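Local coordinates for protein ribonucleoside-diphosphate reductase subunit beta (Streptococcus sanguinis, PDB 4N83) that probably supplies deoxyribonucleotides for DNA synthesis, serving as the small, dimanganese-carrying subunit of a class Ib ribonucleotide reductase, at residues G61-L64 / L65-Q69; Q94-E97 / S98-K102. One frame throughout, in Å; residues are numbered along the deposited sequence.

Contact 1: residues G61-L64 / L65-Q69; sequences GLTL and LDTLQ. With MN (manganese (II) ion), chain J.
Thr67 folds back onto Thr63 one turn earlier in helix 49-78, and this pair illustrates how a helix can offer a buried hydroxyl an acceptor on its own backbone while leaving it open to a partner from elsewhere. The chi1 of Thr67, -51°, sets OG1 beside the backbone N, from where the hydroxyl donates to Thr63 O at 2.5 Å. Thr67 N donates to that same carbonyl oxygen, 3.0 Å away, and the two donors come from opposite faces of the carbonyl plane. Thr67 OG1 has a further partner in the backbone N of Ile8 of the second subunit. The hydroxyl of Thr63, for its part, turns back to Phe59 O.

Ordinary helical bonds run alongside: Asp66 N to Leu62 O at 2.9 Å and Leu68 N to Leu64 O at 3.0 Å. Between the two segments the leucine side chains meet mostly backbone: Leu65 CG rests 3.8 Å from Gly61 O. Leu64 and Leu68 also pack on helix 128-143 and Leu65 on Leu156 of helix 148-160.

Metal binding belongs to Asp66, whose OD1 lies 2.1 Å from the manganese ion, while OD2 is hydrogen-bonded to Tyr104 OH, the predicted active-site residue. With its two oxygens engaged differently, the carboxylate joins the metal site to Tyr104, and the same short run of helix meets the second subunit through Thr67.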
loop_
_atom_site.group_PDB
_atom_site.type_symbol
_atom_site.label_atom_id
_atom_site.label_comp_id
_atom_site.label_asym_id
_atom_site.label_seq_id
_atom_site.Cartn_x
_atom_site.Cartn_y
_atom_site.Cartn_z
ATOM N N GLY A 61 -9.564 -18.731 -8.815
ATOM C CA GLY A 61 -9.304 -18.081 -10.099
ATOM C C GLY A 61 -9.150 -16.577 -9.966
ATOM O O GLY A 61 -8.306 -15.972 -10.627
ATOM N N LEU A 62 -9.973 -15.978 -9.108
ATOM C CA LEU A 62 -9.889 -14.549 -8.812
ATOM C C LEU A 62 -8.655 -14.232 -7.966
ATOM O O LEU A 62 -8.058 -13.164 -8.114
ATOM C CB LEU A 62 -11.150 -14.078 -8.084
ATOM C CG LEU A 62 -12.478 -14.225 -8.833
ATOM C CD1 LEU A 62 -13.640 -14.018 -7.873
ATOM C CD2 LEU A 62 -12.562 -13.259 -10.006
ATOM N N THR A 63 -8.285 -15.159 -7.083
ATOM C CA THR A 63 -7.079 -15.025 -6.259
ATOM C C THR A 63 -5.837 -14.796 -7.120
ATOM O O THR A 63 -4.937 -14.048 -6.737
ATOM C CB THR A 63 -6.843 -16.280 -5.388
ATOM O OG1 THR A 63 -8.067 -16.676 -4.760
ATOM C CG2 THR A 63 -5.788 -16.011 -4.316
ATOM N N LEU A 64 -5.796 -15.448 -8.279
ATOM C CA LEU A 64 -4.705 -15.280 -9.237
ATOM C C LEU A 64 -4.624 -13.838 -9.742
ATOM O O LEU A 64 -3.531 -13.300 -9.928
ATOM C CB LEU A 64 -4.894 -16.232 -10.425
ATOM C CG LEU A 64 -3.730 -16.371 -11.408
ATOM C CD1 LEU A 64 -2.588 -17.163 -10.788
ATOM C CD2 LEU A 64 -4.200 -17.032 -12.694
ATOM N N LEU A 65 -5.784 -13.220 -9.952
ATOM C CA LEU A 65 -5.862 -11.875 -10.520
ATOM C C LEU A 65 -5.741 -10.757 -9.478
ATOM O O LEU A 65 -5.343 -9.643 -9.818
ATOM C CB LEU A 65 -7.159 -11.716 -11.309
ATOM C CG LEU A 65 -7.362 -12.719 -12.450
ATOM C CD1 LEU A 65 -8.790 -12.652 -12.971
ATOM C CD2 LEU A 65 -6.363 -12.480 -13.573
ATOM N N ASP A 66 -6.093 -11.042 -8.225
ATOM C CA ASP A 66 -5.822 -10.104 -7.124
ATOM C C ASP A 66 -4.346 -10.156 -6.715
ATOM O O ASP A 66 -3.817 -9.183 -6.174
ATOM C CB ASP A 66 -6.728 -10.376 -5.911
ATOM C CG ASP A 66 -8.018 -9.564 -5.946
ATOM O OD1 ASP A 66 -7.946 -8.323 -6.061
ATOM O OD2 ASP A 66 -9.106 -10.167 -5.839
ATOM N N THR A 67 -3.695 -11.293 -6.965
ATOM C CA THR A 67 -2.245 -11.418 -6.798
ATOM C C THR A 67 -1.528 -10.667 -7.918
ATOM O O THR A 67 -0.528 -9.988 -7.681
ATOM C CB THR A 67 -1.791 -12.893 -6.828
ATOM O OG1 THR A 67 -2.587 -13.660 -5.917
ATOM C CG2 THR A 67 -0.319 -13.018 -6.442
ATOM N N LEU A 68 -2.045 -10.809 -9.137
ATOM C CA LEU A 68 -1.521 -10.101 -10.306
ATOM C C LEU A 68 -1.526 -8.586 -10.102
ATOM O O LEU A 68 -0.571 -7.903 -10.476
ATOM C CB LEU A 68 -2.350 -10.456 -11.546
ATOM C CG LEU A 68 -2.027 -9.732 -12.855
ATOM C CD1 LEU A 68 -0.622 -10.072 -13.327
ATOM C CD2 LEU A 68 -3.053 -10.087 -13.919
ATOM N N GLN A 69 -2.604 -8.076 -9.513
ATOM C CA GLN A 69 -2.769 -6.637 -9.302
ATOM C C GLN A 69 -1.862 -6.092 -8.196
ATOM O O GLN A 69 -1.238 -5.043 -8.367
ATOM C CB GLN A 69 -4.232 -6.302 -8.988
ATOM C CG GLN A 69 -5.173 -6.421 -10.178
ATOM C CD GLN A 69 -5.022 -5.282 -11.170
ATOM O OE1 GLN A 69 -5.812 -4.339 -11.175
ATOM N NE2 GLN A 69 -4.001 -5.364 -12.014
HETATM MN MN MN J . -8.874 -6.482 -6.570
#

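Contact 2: residues Q94-E97 / S98-K102. With MN (manganese (II) ion), chain J; MN (manganese (II) ion), chain I.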
loop_
_atom_site.group_PDB
_atom_site.type_symbol
_atom_site.label_atom_id
_atom_site.label_comp_id
_atom_site.label_asym_id
_atom_site.label_seq_id
_atom_site.Cartn_x
_atom_site.Cartn_y
_atom_site.Cartn_z
ATOM N N GLN A 94 -2.787 -0.466 -3.956
ATOM C CA GLN A 94 -1.963 -1.674 -4.031
ATOM C C GLN A 94 -2.034 -2.523 -2.764
ATOM O O GLN A 94 -2.041 -3.755 -2.842
ATOM C CB GLN A 94 -0.505 -1.318 -4.317
ATOM C CG GLN A 94 0.339 -2.526 -4.688
ATOM C CD GLN A 94 1.748 -2.155 -5.091
ATOM O OE1 GLN A 94 2.325 -1.203 -4.564
ATOM N NE2 GLN A 94 2.315 -2.908 -6.033
ATOM N N PHE A 95 -2.071 -1.866 -1.607
ATOM C CA PHE A 95 -2.222 -2.565 -0.329
ATOM C C PHE A 95 -3.565 -3.295 -0.251
ATOM O O PHE A 95 -3.617 -4.459 0.145
ATOM C CB PHE A 95 -2.073 -1.598 0.850
ATOM C CG PHE A 95 -2.661 -2.113 2.135
ATOM C CD1 PHE A 95 -2.214 -3.303 2.695
ATOM C CD2 PHE A 95 -3.664 -1.407 2.784
ATOM C CE1 PHE A 95 -2.762 -3.781 3.873
ATOM C CE2 PHE A 95 -4.212 -1.877 3.965
ATOM C CZ PHE A 95 -3.760 -3.066 4.512
ATOM N N MET A 96 -4.642 -2.613 -0.630
ATOM C CA MET A 96 -5.976 -3.220 -0.613
ATOM C C MET A 96 -6.099 -4.380 -1.604
ATOM O O MET A 96 -6.869 -5.308 -1.367
ATOM C CB MET A 96 -7.065 -2.170 -0.881
ATOM C CG MET A 96 -7.252 -1.144 0.231
ATOM S SD MET A 96 -7.404 -1.842 1.891
ATOM C CE MET A 96 -8.728 -3.025 1.656
ATOM N N GLU A 97 -5.342 -4.331 -2.699
ATOM C CA GLU A 97 -5.309 -5.443 -3.654
ATOM C C GLU A 97 -4.688 -6.695 -3.021
ATOM O O GLU A 97 -5.074 -7.816 -3.354
ATOM C CB GLU A 97 -4.546 -5.063 -4.931
ATOM C CG GLU A 97 -5.146 -3.912 -5.736
ATOM C CD GLU A 97 -6.449 -4.256 -6.439
ATOM O OE1 GLU A 97 -6.999 -5.354 -6.211
ATOM O OE2 GLU A 97 -6.934 -3.413 -7.225
ATOM N N SER A 98 -3.732 -6.499 -2.114
ATOM C CA SER A 98 -3.150 -7.608 -1.344
ATOM C C SER A 98 -4.135 -8.157 -0.310
ATOM O O SER A 98 -4.151 -9.362 -0.048
ATOM C CB SER A 98 -1.844 -7.188 -0.651
ATOM O OG SER A 98 -0.729 -7.348 -1.512
ATOM N N VAL A 99 -4.943 -7.275 0.276
ATOM C CA VAL A 99 -5.982 -7.689 1.223
ATOM C C VAL A 99 -7.029 -8.539 0.504
ATOM O O VAL A 99 -7.512 -9.529 1.055
ATOM C CB VAL A 99 -6.667 -6.480 1.902
ATOM C CG1 VAL A 99 -7.846 -6.929 2.760
ATOM C CG2 VAL A 99 -5.668 -5.708 2.753
ATOM N N HIS A 100 -7.367 -8.149 -0.724
ATOM C CA HIS A 100 -8.293 -8.921 -1.553
ATOM C C HIS A 100 -7.720 -10.307 -1.852
ATOM O O HIS A 100 -8.438 -11.307 -1.803
ATOM C CB HIS A 100 -8.600 -8.197 -2.871
ATOM C CG HIS A 100 -9.222 -6.846 -2.697
ATOM N ND1 HIS A 100 -9.317 -5.933 -3.724
ATOM C CD2 HIS A 100 -9.760 -6.243 -1.610
ATOM C CE1 HIS A 100 -9.900 -4.833 -3.282
ATOM N NE2 HIS A 100 -10.178 -4.995 -2.001
ATOM N N ALA A 101 -6.427 -10.359 -2.157
ATOM C CA ALA A 101 -5.746 -11.622 -2.436
ATOM C C ALA A 101 -5.719 -12.535 -1.207
ATOM O O ALA A 101 -5.923 -13.746 -1.324
ATOM C CB ALA A 101 -4.331 -11.359 -2.930
ATOM N N LYS A 102 -5.473 -11.948 -0.036
ATOM C CA LYS A 102 -5.434 -12.708 1.216
ATOM C C LYS A 102 -6.817 -13.205 1.636
ATOM O O LYS A 102 -6.959 -14.351 2.065
ATOM C CB LYS A 102 -4.818 -11.872 2.347
ATOM C CG LYS A 102 -4.855 -12.558 3.708
ATOM C CD LYS A 102 -4.095 -11.779 4.766
ATOM C CE LYS A 102 -4.429 -12.279 6.165
ATOM N NZ LYS A 102 -4.108 -13.720 6.350
HETATM MN MN MN J . -8.874 -6.482 -6.570
HETATM MN MN MN I . -8.164 -2.240 -8.543
#
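The dimetal site of the ribonucleotide reductase small subunit draws a bridging carboxylate and a histidine from one turn of helix 84-111, Glu97 and His100. Glu97 spans both manganese ions: OE1 is 2.2 Å from the chain J ion and OE2 is 2.2 Å from the chain I ion. A bend at chi2 (-71°) curls the chain so that both oxygens can face the metals. His100 turns an edge of its imidazole to the chain J ion, which lies in the ring plane but at a rather long 2.9 Å from ND1. Nearby, His100 ND1 and Glu97 OE1 are 3.4 Å apart as they converge on this ion, the carboxylate and ring planes standing 83° apart. The backbone lies against the imidazole as well, for Met96 O sits 3.0 Å above the ring plane, over its centre. As a second-shell partner, Asp190 accepts a hydrogen bond from His100 NE2 through its OD2 and so probably fixes the rotation of the ring.

Glu97 and His100, three residues apart, form the EXXH motif of the ferritin-like diiron/dimanganese carboxylate proteins. Here Asp66, Glu157, Glu191 and His194 complete the cluster. Away from the ions, Phe95 and Met96 of this helix pack against Val99. There Val99 CG2 covers one face of the Phe95 ring, a CH-pi contact 4.0 Å from the ring centroid and 27° off its normal. Beside it Met96, bent at chi2 and chi3, runs in the same direction as Val99 and brings CE to 4.0 Å from Val99 CB. On a further side, Ser98 OG is hydrogen-bonded to Asn91 ND2 of the second subunit.

How the contacts relate
From the N terminus, the chain passes through contact 1 on helix 49-78 and then contact 2 on the next helix, 84-111. Each lies within one continuous helical run, so neither closes a loop; they stand in series, without nesting or crossing. Space brings together what sequence separates, their centres being about 9 Å apart. Asp66 OD1 and Glu97 OE1 approach to 3.1 Å, a closeness of two carboxylates that the manganese ion they share probably offsets. Packing adds to this meeting, with Asp66 OD1 against His100 CB. Both contacts also touch the second subunit, so the two helices link the metal site to the dimer interface.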